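PDB 4QRN: 5-Carboxyvanillate Decarboxylase from Novosphingobium aromaticivorans, which probably acts as a metal-dependent carboxy-lyase of the amidohydrolase family, removing a carboxyl group from 5-carboxyvanillate. Local coordinates for residues A[95-109]-A[141-153]. Sequence-based numbering, arbitrary orientation.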
ATOM      1  N   ARG A  95     -25.048   5.392 -21.194  1.00  9.97           N
ATOM      2  CA  ARG A  95     -24.450   5.763 -19.917  1.00  8.89           C
ATOM      3  C   ARG A  95     -25.526   6.327 -18.983  1.00  8.65           C
ATOM      4  O   ARG A  95     -25.569   5.991 -17.802  1.00  8.38           O
ATOM      5  CB  ARG A  95     -23.334   6.780 -20.145  1.00  8.97           C
ATOM      6  CG  ARG A  95     -22.696   7.280 -18.853  1.00  9.05           C
ATOM      7  CD  ARG A  95     -21.496   8.157 -19.111  1.00  9.15           C
ATOM      8  NE  ARG A  95     -20.413   7.471 -19.793  1.00  8.74           N
ATOM      9  CZ  ARG A  95     -19.295   7.029 -19.225  1.00  8.20           C
ATOM     10  NH1 ARG A  95     -19.038   7.211 -17.919  1.00  8.22           N
ATOM     11  NH2 ARG A  95     -18.381   6.437 -19.976  1.00  8.35           N
ATOM     12  N   ILE A  96     -26.380   7.197 -19.503  1.00  8.68           N
ATOM     13  CA  ILE A  96     -27.447   7.770 -18.692  1.00  9.05           C
ATOM     14  C   ILE A  96     -28.364   6.672 -18.153  1.00  8.44           C
ATOM     15  O   ILE A  96     -28.745   6.712 -16.991  1.00  8.43           O
ATOM     16  CB  ILE A  96     -28.253   8.787 -19.512  1.00 10.79           C
ATOM     17  CG1 ILE A  96     -27.409  10.024 -19.824  1.00 12.61           C
ATOM     18  CG2 ILE A  96     -29.582   9.144 -18.814  1.00 11.69           C
ATOM     19  CD1 ILE A  96     -27.183  10.936 -18.684  1.00 13.70           C
ATOM     20  N   ALA A  97     -28.732   5.710 -18.996  1.00  8.31           N
ATOM     21  CA  ALA A  97     -29.582   4.610 -18.536  1.00  8.78           C
ATOM     22  C   ALA A  97     -28.874   3.804 -17.431  1.00  7.96           C
ATOM     23  O   ALA A  97     -29.522   3.366 -16.475  1.00  8.01           O
ATOM     24  CB  ALA A  97     -29.965   3.727 -19.707  1.00 10.08           C
ATOM     25  N   ASP A  98     -27.572   3.587 -17.582  1.00  8.13           N
ATOM     26  CA  ASP A  98     -26.843   2.851 -16.563  1.00  8.00           C
ATOM     27  C   ASP A  98     -26.829   3.622 -15.236  1.00  7.76           C
ATOM     28  O   ASP A  98     -26.911   3.016 -14.157  1.00  8.28           O
ATOM     29  CB  ASP A  98     -25.398   2.564 -17.018  1.00  8.45           C
ATOM     30  CG  ASP A  98     -25.294   1.380 -17.990  1.00  9.36           C
ATOM     31  OD1 ASP A  98     -26.308   0.701 -18.267  1.00 10.20           O
ATOM     32  OD2 ASP A  98     -24.167   1.118 -18.468  1.00  9.58           O
ATOM     33  N   MET A  99     -26.678   4.937 -15.305  1.00  7.66           N
ATOM     34  CA  MET A  99     -26.769   5.765 -14.117  1.00  7.78           C
ATOM     35  C   MET A  99     -28.168   5.695 -13.521  1.00  7.56           C
ATOM     36  O   MET A  99     -28.336   5.511 -12.306  1.00  8.08           O
ATOM     37  CB  MET A  99     -26.406   7.206 -14.446  1.00  8.26           C
ATOM     38  CG  MET A  99     -24.914   7.381 -14.761  1.00  9.08           C
ATOM     39  SD  MET A  99     -24.483   8.948 -15.525  1.00  9.38           S
ATOM     40  CE  MET A  99     -24.939  10.108 -14.235  1.00 10.39           C
ATOM     41  N   ASP A 100     -29.193   5.842 -14.365  1.00  7.69           N
ATOM     42  CA  ASP A 100     -30.561   5.808 -13.889  1.00  8.07           C
ATOM     43  C   ASP A 100     -30.828   4.479 -13.162  1.00  8.51           C
ATOM     44  O   ASP A 100     -31.518   4.440 -12.138  1.00  8.74           O
ATOM     45  CB  ASP A 100     -31.531   5.973 -15.053  1.00  9.28           C
ATOM     46  CG  ASP A 100     -31.566   7.394 -15.620  1.00  9.21           C
ATOM     47  OD1 ASP A 100     -31.097   8.347 -14.958  1.00  9.26           O
ATOM     48  OD2 ASP A 100     -32.133   7.558 -16.731  1.00  9.57           O
ATOM     49  N   ALA A 101     -30.313   3.378 -13.697  1.00  8.59           N
ATOM     50  CA  ALA A 101     -30.563   2.053 -13.130  1.00  9.17           C
ATOM     51  C   ALA A 101     -29.902   1.840 -11.776  1.00  9.29           C
ATOM     52  O   ALA A 101     -30.240   0.888 -11.071  1.00 10.63           O
ATOM     53  CB  ALA A 101     -30.116   0.974 -14.106  1.00 10.61           C
ATOM     54  N   THR A 102     -28.931   2.686 -11.432  1.00  8.11           N
ATOM     55  CA  THR A 102     -28.275   2.577 -10.133  1.00  8.20           C
ATOM     56  C   THR A 102     -28.470   3.826  -9.270  1.00  7.94           C
ATOM     57  O   THR A 102     -27.787   4.021  -8.270  1.00  8.32           O
ATOM     58  CB  THR A 102     -26.783   2.239 -10.294  1.00  8.53           C
ATOM     59  OG1 THR A 102     -26.153   3.149 -11.221  1.00  8.34           O
ATOM     60  CG2 THR A 102     -26.613   0.802 -10.731  1.00  9.97           C
ATOM     61  N   GLY A 103     -29.431   4.664  -9.652  1.00  7.97           N
ATOM     62  CA  GLY A 103     -29.749   5.821  -8.843  1.00  8.52           C
ATOM     63  C   GLY A 103     -28.669   6.891  -8.782  1.00  7.55           C
ATOM     64  O   GLY A 103     -28.650   7.673  -7.829  1.00  7.90           O
ATOM     65  N   ILE A 104     -27.779   6.919  -9.775  1.00  7.31           N
ATOM     66  CA  ILE A 104     -26.708   7.894  -9.792  1.00  7.30           C
ATOM     67  C   ILE A 104     -27.192   9.175 -10.462  1.00  7.44           C
ATOM     68  O   ILE A 104     -27.521   9.199 -11.651  1.00  8.11           O
ATOM     69  CB  ILE A 104     -25.438   7.342 -10.474  1.00  7.65           C
ATOM     70  CG1 ILE A 104     -24.952   6.066  -9.770  1.00  7.91           C
ATOM     71  CG2 ILE A 104     -24.365   8.427 -10.523  1.00  7.89           C
ATOM     72  CD1 ILE A 104     -24.756   6.186  -8.261  1.00  8.33           C
ATOM     73  N   ASP A 105     -27.276  10.245  -9.676  1.00  7.38           N
ATOM     74  CA  ASP A 105     -27.784  11.529 -10.169  1.00  7.54           C
ATOM     75  C   ASP A 105     -26.783  12.267 -11.036  1.00  7.52           C
ATOM     76  O   ASP A 105     -27.166  12.849 -12.052  1.00  8.51           O
ATOM     77  CB  ASP A 105     -28.220  12.378  -8.976  1.00  8.04           C
ATOM     78  CG  ASP A 105     -29.388  11.758  -8.264  1.00  7.96           C
ATOM     79  OD1 ASP A 105     -30.494  11.777  -8.859  1.00  8.91           O
ATOM     80  OD2 ASP A 105     -29.211  11.220  -7.142  1.00  7.86           O
ATOM     81  N   LYS A 106     -25.516  12.291 -10.629  1.00  7.30           N
ATOM     82  CA  LYS A 106     -24.492  12.998 -11.384  0.62  7.64           C
ATOM     83  C   LYS A 106     -23.229  12.180 -11.370  1.00  7.74           C
ATOM     84  O   LYS A 106     -22.943  11.478 -10.387  1.00  7.75           O
ATOM     85  CB  LYS A 106     -24.207  14.373 -10.777  0.62  8.74           C
ATOM     86  CG  LYS A 106     -25.440  15.270 -10.692  0.62  9.80           C
ATOM     87  CD  LYS A 106     -25.078  16.689 -10.292  0.62 10.58           C
ATOM     88  CE  LYS A 106     -26.332  17.556 -10.203  0.62 11.66           C
ATOM     89  NZ  LYS A 106     -26.008  18.982  -9.953  0.62 12.14           N
ATOM     90  N   ALA A 107     -22.475  12.291 -12.463  1.00  7.44           N
ATOM     91  CA  ALA A 107     -21.189  11.624 -12.613  1.00  7.69           C
ATOM     92  C   ALA A 107     -20.142  12.661 -12.973  1.00  7.49           C
ATOM     93  O   ALA A 107     -20.361  13.471 -13.888  1.00  8.70           O
ATOM     94  CB  ALA A 107     -21.282  10.568 -13.695  1.00  8.86           C
ATOM     95  N   ILE A 108     -19.005  12.605 -12.293  1.00  7.25           N
ATOM     96  CA  ILE A 108     -17.849  13.425 -12.623  1.00  7.32           C
ATOM     97  C   ILE A 108     -16.929  12.571 -13.471  1.00  7.28           C
ATOM     98  O   ILE A 108     -16.419  11.542 -13.021  1.00  7.78           O
ATOM     99  CB  ILE A 108     -17.164  13.956 -11.365  1.00  8.69           C
ATOM    100  CG1 ILE A 108     -18.240  14.641 -10.481  1.00 10.58           C
ATOM    101  CG2 ILE A 108     -16.003  14.862 -11.752  1.00 10.55           C
ATOM    102  CD1 ILE A 108     -17.724  15.451  -9.322  1.00 12.05           C
ATOM    103  N   LEU A 109     -16.786  12.991 -14.728  1.00  7.39           N
ATOM    104  CA  LEU A 109     -16.212  12.175 -15.794  1.00  7.53           C
ATOM    105  C   LEU A 109     -14.803  12.610 -16.141  1.00  6.74           C
ATOM    106  O   LEU A 109     -14.509  13.811 -16.238  1.00  7.75           O
ATOM    107  CB  LEU A 109     -17.043  12.343 -17.062  1.00  8.61           C
ATOM    108  CG  LEU A 109     -18.481  11.879 -16.939  1.00 10.95           C
ATOM    109  CD1 LEU A 109     -19.315  12.432 -18.099  1.00 13.35           C
ATOM    110  CD2 LEU A 109     -18.572  10.381 -16.926  1.00 12.06           C
ATOM    111  N   GLN A 141     -22.491  19.539 -22.009  1.00 14.45           N
ATOM    112  CA  GLN A 141     -23.454  20.548 -22.468  1.00 19.42           C
ATOM    113  C   GLN A 141     -24.797  19.901 -22.810  1.00 16.41           C
ATOM    114  O   GLN A 141     -25.854  20.497 -22.612  1.00 16.71           O
ATOM    115  CB  GLN A 141     -22.905  21.324 -23.673  1.00 30.77           C
ATOM    116  CG  GLN A 141     -23.788  22.489 -24.124  1.00 42.64           C
ATOM    117  CD  GLN A 141     -23.240  23.212 -25.339  1.00 52.34           C
ATOM    118  OE1 GLN A 141     -22.236  22.802 -25.921  1.00 57.31           O
ATOM    119  NE2 GLN A 141     -23.902  24.295 -25.728  1.00 55.75           N
ATOM    120  N   LYS A 142     -24.750  18.680 -23.338  1.00 14.79           N
ATOM    121  CA  LYS A 142     -25.963  17.964 -23.716  1.00 15.12           C
ATOM    122  C   LYS A 142     -26.738  17.422 -22.497  1.00 13.95           C
ATOM    123  O   LYS A 142     -27.971  17.378 -22.525  1.00 15.40           O
ATOM    124  CB  LYS A 142     -25.631  16.827 -24.684  1.00 16.10           C
ATOM    125  CG  LYS A 142     -26.849  16.128 -25.251  1.00 18.51           C
ATOM    126  CD  LYS A 142     -26.467  15.199 -26.384  1.00 20.46           C
ATOM    127  CE  LYS A 142     -27.715  14.642 -27.056  1.00 22.40           C
ATOM    128  NZ  LYS A 142     -27.403  13.746 -28.208  1.00 23.62           N
ATOM    129  N   TYR A 143     -26.014  17.025 -21.446  1.00 12.47           N
ATOM    130  CA  TYR A 143     -26.629  16.458 -20.246  1.00 12.09           C
ATOM    131  C   TYR A 143     -26.136  17.220 -19.029  1.00 11.36           C
ATOM    132  O   TYR A 143     -25.456  16.666 -18.156  1.00 10.81           O
ATOM    133  CB  TYR A 143     -26.294  14.977 -20.109  1.00 12.62           C
ATOM    134  CG  TYR A 143     -26.698  14.140 -21.297  1.00 13.58           C
ATOM    135  CD1 TYR A 143     -27.986  13.614 -21.402  1.00 16.01           C
ATOM    136  CD2 TYR A 143     -25.786  13.835 -22.294  1.00 13.93           C
ATOM    137  CE1 TYR A 143     -28.348  12.825 -22.485  1.00 16.68           C
ATOM    138  CE2 TYR A 143     -26.133  13.044 -23.373  1.00 15.33           C
ATOM    139  CZ  TYR A 143     -27.414  12.547 -23.465  1.00 16.52           C
ATOM    140  OH  TYR A 143     -27.743  11.762 -24.543  1.00 18.87           O
ATOM    141  N   PRO A 144     -26.485  18.505 -18.935  1.00 12.48           N
ATOM    142  CA  PRO A 144     -25.834  19.362 -17.939  1.00 13.64           C
ATOM    143  C   PRO A 144     -26.200  19.042 -16.485  1.00 13.53           C
ATOM    144  O   PRO A 144     -25.463  19.421 -15.578  1.00 15.15           O
ATOM    145  CB  PRO A 144     -26.316  20.773 -18.340  1.00 15.36           C
ATOM    146  CG  PRO A 144     -27.618  20.522 -19.035  1.00 15.85           C
ATOM    147  CD  PRO A 144     -27.410  19.260 -19.800  1.00 14.07           C
ATOM    148  N   ASP A 145     -27.330  18.379 -16.251  1.00 12.25           N
ATOM    149  CA  ASP A 145     -27.694  18.004 -14.885  0.67 13.40           C
ATOM    150  C   ASP A 145     -27.179  16.628 -14.491  1.00 11.21           C
ATOM    151  O   ASP A 145     -27.376  16.221 -13.343  1.00 11.59           O
ATOM    152  CB  ASP A 145     -29.208  18.064 -14.717  0.67 17.86           C
ATOM    153  CG  ASP A 145     -29.745  19.483 -14.823  0.67 22.49           C
ATOM    154  OD1 ASP A 145     -29.022  20.438 -14.450  0.67 24.12           O
ATOM    155  OD2 ASP A 145     -30.894  19.648 -15.288  0.67 25.02           O
ATOM    156  N   ARG A 146     -26.524  15.931 -15.428  1.00  9.73           N
ATOM    157  CA  ARG A 146     -26.051  14.562 -15.177  1.00  9.10           C
ATOM    158  C   ARG A 146     -24.542  14.393 -15.256  1.00  8.53           C
ATOM    159  O   ARG A 146     -23.994  13.539 -14.565  1.00  8.84           O
ATOM    160  CB  ARG A 146     -26.673  13.574 -16.176  1.00  8.98           C
ATOM    161  CG  ARG A 146     -28.185  13.654 -16.291  1.00  9.44           C
ATOM    162  CD  ARG A 146     -28.911  13.464 -14.999  1.00  9.83           C
ATOM    163  NE  ARG A 146     -28.658  12.186 -14.334  1.00  8.86           N
ATOM    164  CZ  ARG A 146     -29.268  11.038 -14.637  1.00  8.75           C
ATOM    165  NH1 ARG A 146     -30.125  10.954 -15.641  1.00  9.56           N
ATOM    166  NH2 ARG A 146     -28.981   9.951 -13.954  1.00  8.86           N
ATOM    167  N   PHE A 147     -23.879  15.139 -16.150  1.00  8.80           N
ATOM    168  CA  PHE A 147     -22.463  14.931 -16.454  1.00  9.36           C
ATOM    169  C   PHE A 147     -21.683  16.184 -16.077  1.00  9.76           C
ATOM    170  O   PHE A 147     -22.077  17.294 -16.467  1.00 11.43           O
ATOM    171  CB  PHE A 147     -22.241  14.716 -17.950  1.00  9.56           C
ATOM    172  CG  PHE A 147     -22.777  13.417 -18.545  1.00  8.89           C
ATOM    173  CD1 PHE A 147     -23.189  12.326 -17.782  1.00  9.25           C
ATOM    174  CD2 PHE A 147     -22.817  13.302 -19.936  1.00 10.22           C
ATOM    175  CE1 PHE A 147     -23.638  11.160 -18.409  1.00 10.39           C
ATOM    176  CE2 PHE A 147     -23.254  12.150 -20.557  1.00 10.45           C
ATOM    177  CZ  PHE A 147     -23.675  11.082 -19.800  1.00 10.19           C
ATOM    178  N   ILE A 148     -20.580  15.987 -15.357  1.00  8.45           N
ATOM    179  CA  ILE A 148     -19.673  17.045 -14.955  1.00  8.59           C
ATOM    180  C   ILE A 148     -18.295  16.629 -15.430  1.00  8.01           C
ATOM    181  O   ILE A 148     -17.941  15.458 -15.306  1.00  9.64           O
ATOM    182  CB  ILE A 148     -19.667  17.183 -13.408  1.00  9.91           C
ATOM    183  CG1 ILE A 148     -21.076  17.508 -12.902  1.00 12.25           C
ATOM    184  CG2 ILE A 148     -18.645  18.228 -12.947  1.00 11.11           C
ATOM    185  CD1 ILE A 148     -21.319  17.077 -11.459  1.00 14.29           C
ATOM    186  N   GLY A 149     -17.508  17.554 -15.964  1.00  8.06           N
ATOM    187  CA  GLY A 149     -16.235  17.170 -16.531  1.00  8.34           C
ATOM    188  C   GLY A 149     -15.005  17.567 -15.739  1.00  8.09           C
ATOM    189  O   GLY A 149     -14.931  18.664 -15.151  1.00  8.26           O
ATOM    190  N   MET A 150     -14.000  16.684 -15.798  1.00  8.03           N
ATOM    191  CA  MET A 150     -12.621  16.962 -15.398  1.00  8.32           C
ATOM    192  C   MET A 150     -11.787  16.894 -16.677  1.00  8.20           C
ATOM    193  O   MET A 150     -11.929  15.963 -17.465  1.00  9.89           O
ATOM    194  CB  MET A 150     -12.122  15.923 -14.387  1.00  9.23           C
ATOM    195  CG  MET A 150     -12.892  15.946 -13.069  1.00 10.66           C
ATOM    196  SD  MET A 150     -12.519  17.353 -12.013  1.00 11.24           S
ATOM    197  CE  MET A 150     -11.121  16.707 -11.087  1.00 12.69           C
ATOM    198  N   GLY A 151     -10.909  17.865 -16.877  1.00  7.86           N
ATOM    199  CA  GLY A 151     -10.077  17.853 -18.064  1.00  8.47           C
ATOM    200  C   GLY A 151      -8.944  16.852 -17.994  1.00  7.97           C
ATOM    201  O   GLY A 151      -8.492  16.451 -16.907  1.00  7.60           O
ATOM    202  N   THR A 152      -8.462  16.489 -19.185  1.00  8.30           N
ATOM    203  CA  THR A 152      -7.257  15.685 -19.349  1.00  8.24           C
ATOM    204  C   THR A 152      -6.148  16.561 -19.916  1.00  7.57           C
ATOM    205  O   THR A 152      -6.426  17.489 -20.694  1.00  9.45           O
ATOM    206  CB  THR A 152      -7.543  14.441 -20.256  1.00  8.89           C
ATOM    207  OG1 THR A 152      -6.665  13.366 -19.929  1.00  8.85           O
ATOM    208  CG2 THR A 152      -7.426  14.731 -21.744  1.00  9.74           C
ATOM    209  N   VAL A 153      -4.913  16.295 -19.512  1.00  8.05           N
ATOM    210  CA  VAL A 153      -3.795  17.112 -19.957  1.00  8.51           C
ATOM    211  C   VAL A 153      -2.643  16.217 -20.440  1.00  8.70           C
ATOM    212  O   VAL A 153      -2.762  14.998 -20.517  1.00  9.90           O
ATOM    213  CB  VAL A 153      -3.350  18.154 -18.879  1.00  9.08           C
ATOM    214  CG1 VAL A 153      -4.499  19.112 -18.553  1.00  9.74           C
ATOM    215  CG2 VAL A 153      -2.810  17.484 -17.611  1.00  9.69           C
TER
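Phe147 and Leu109 meet on the helix-covered face of two parallel strands, 106-109 and 147-149, neighbours in a beta-alpha-beta unit of this amidohydrolase fold whose crossover is helix 122-142. Alternating bonds show the register: Ala107 N to Arg146 O, Ile148 N to Ala107 O, Leu109 N to Ile148 O (2.8 Å, 169°) and Met150 N to Leu109 O. The tight part is apolar. Leu109 CD1 lies over the Phe147 ring, 4.1 Å from its centroid, while Met99 makes a Met-aromatic contact, its SD 3.7 Å from Phe147 CE1 at the ring edge, in plane. Ile96 CD1 wedges between Phe147 CE1 (3.6 Å) and Arg146 CB.

The solvent side is looser: Lys106 CG merely rests against Asp145 O at 3.4 Å. At the polar rim Arg146, bent at chi2 and chi3, folds back so that its guanidinium lies nearly coplanar with the Asp100 carboxylate (14°). NH1 and NH2 both grip Asp100 OD1, and NH2 also reaches Ile104 O in the carbonyl plane. A methionine in its place would probably leave Asp100 without its salt-bridge mate and two loop carbonyls without their donor. Arg146 NE meets the second, Asp105 O, at 2.8 Å, tilted 33° from that carbonyl's plane.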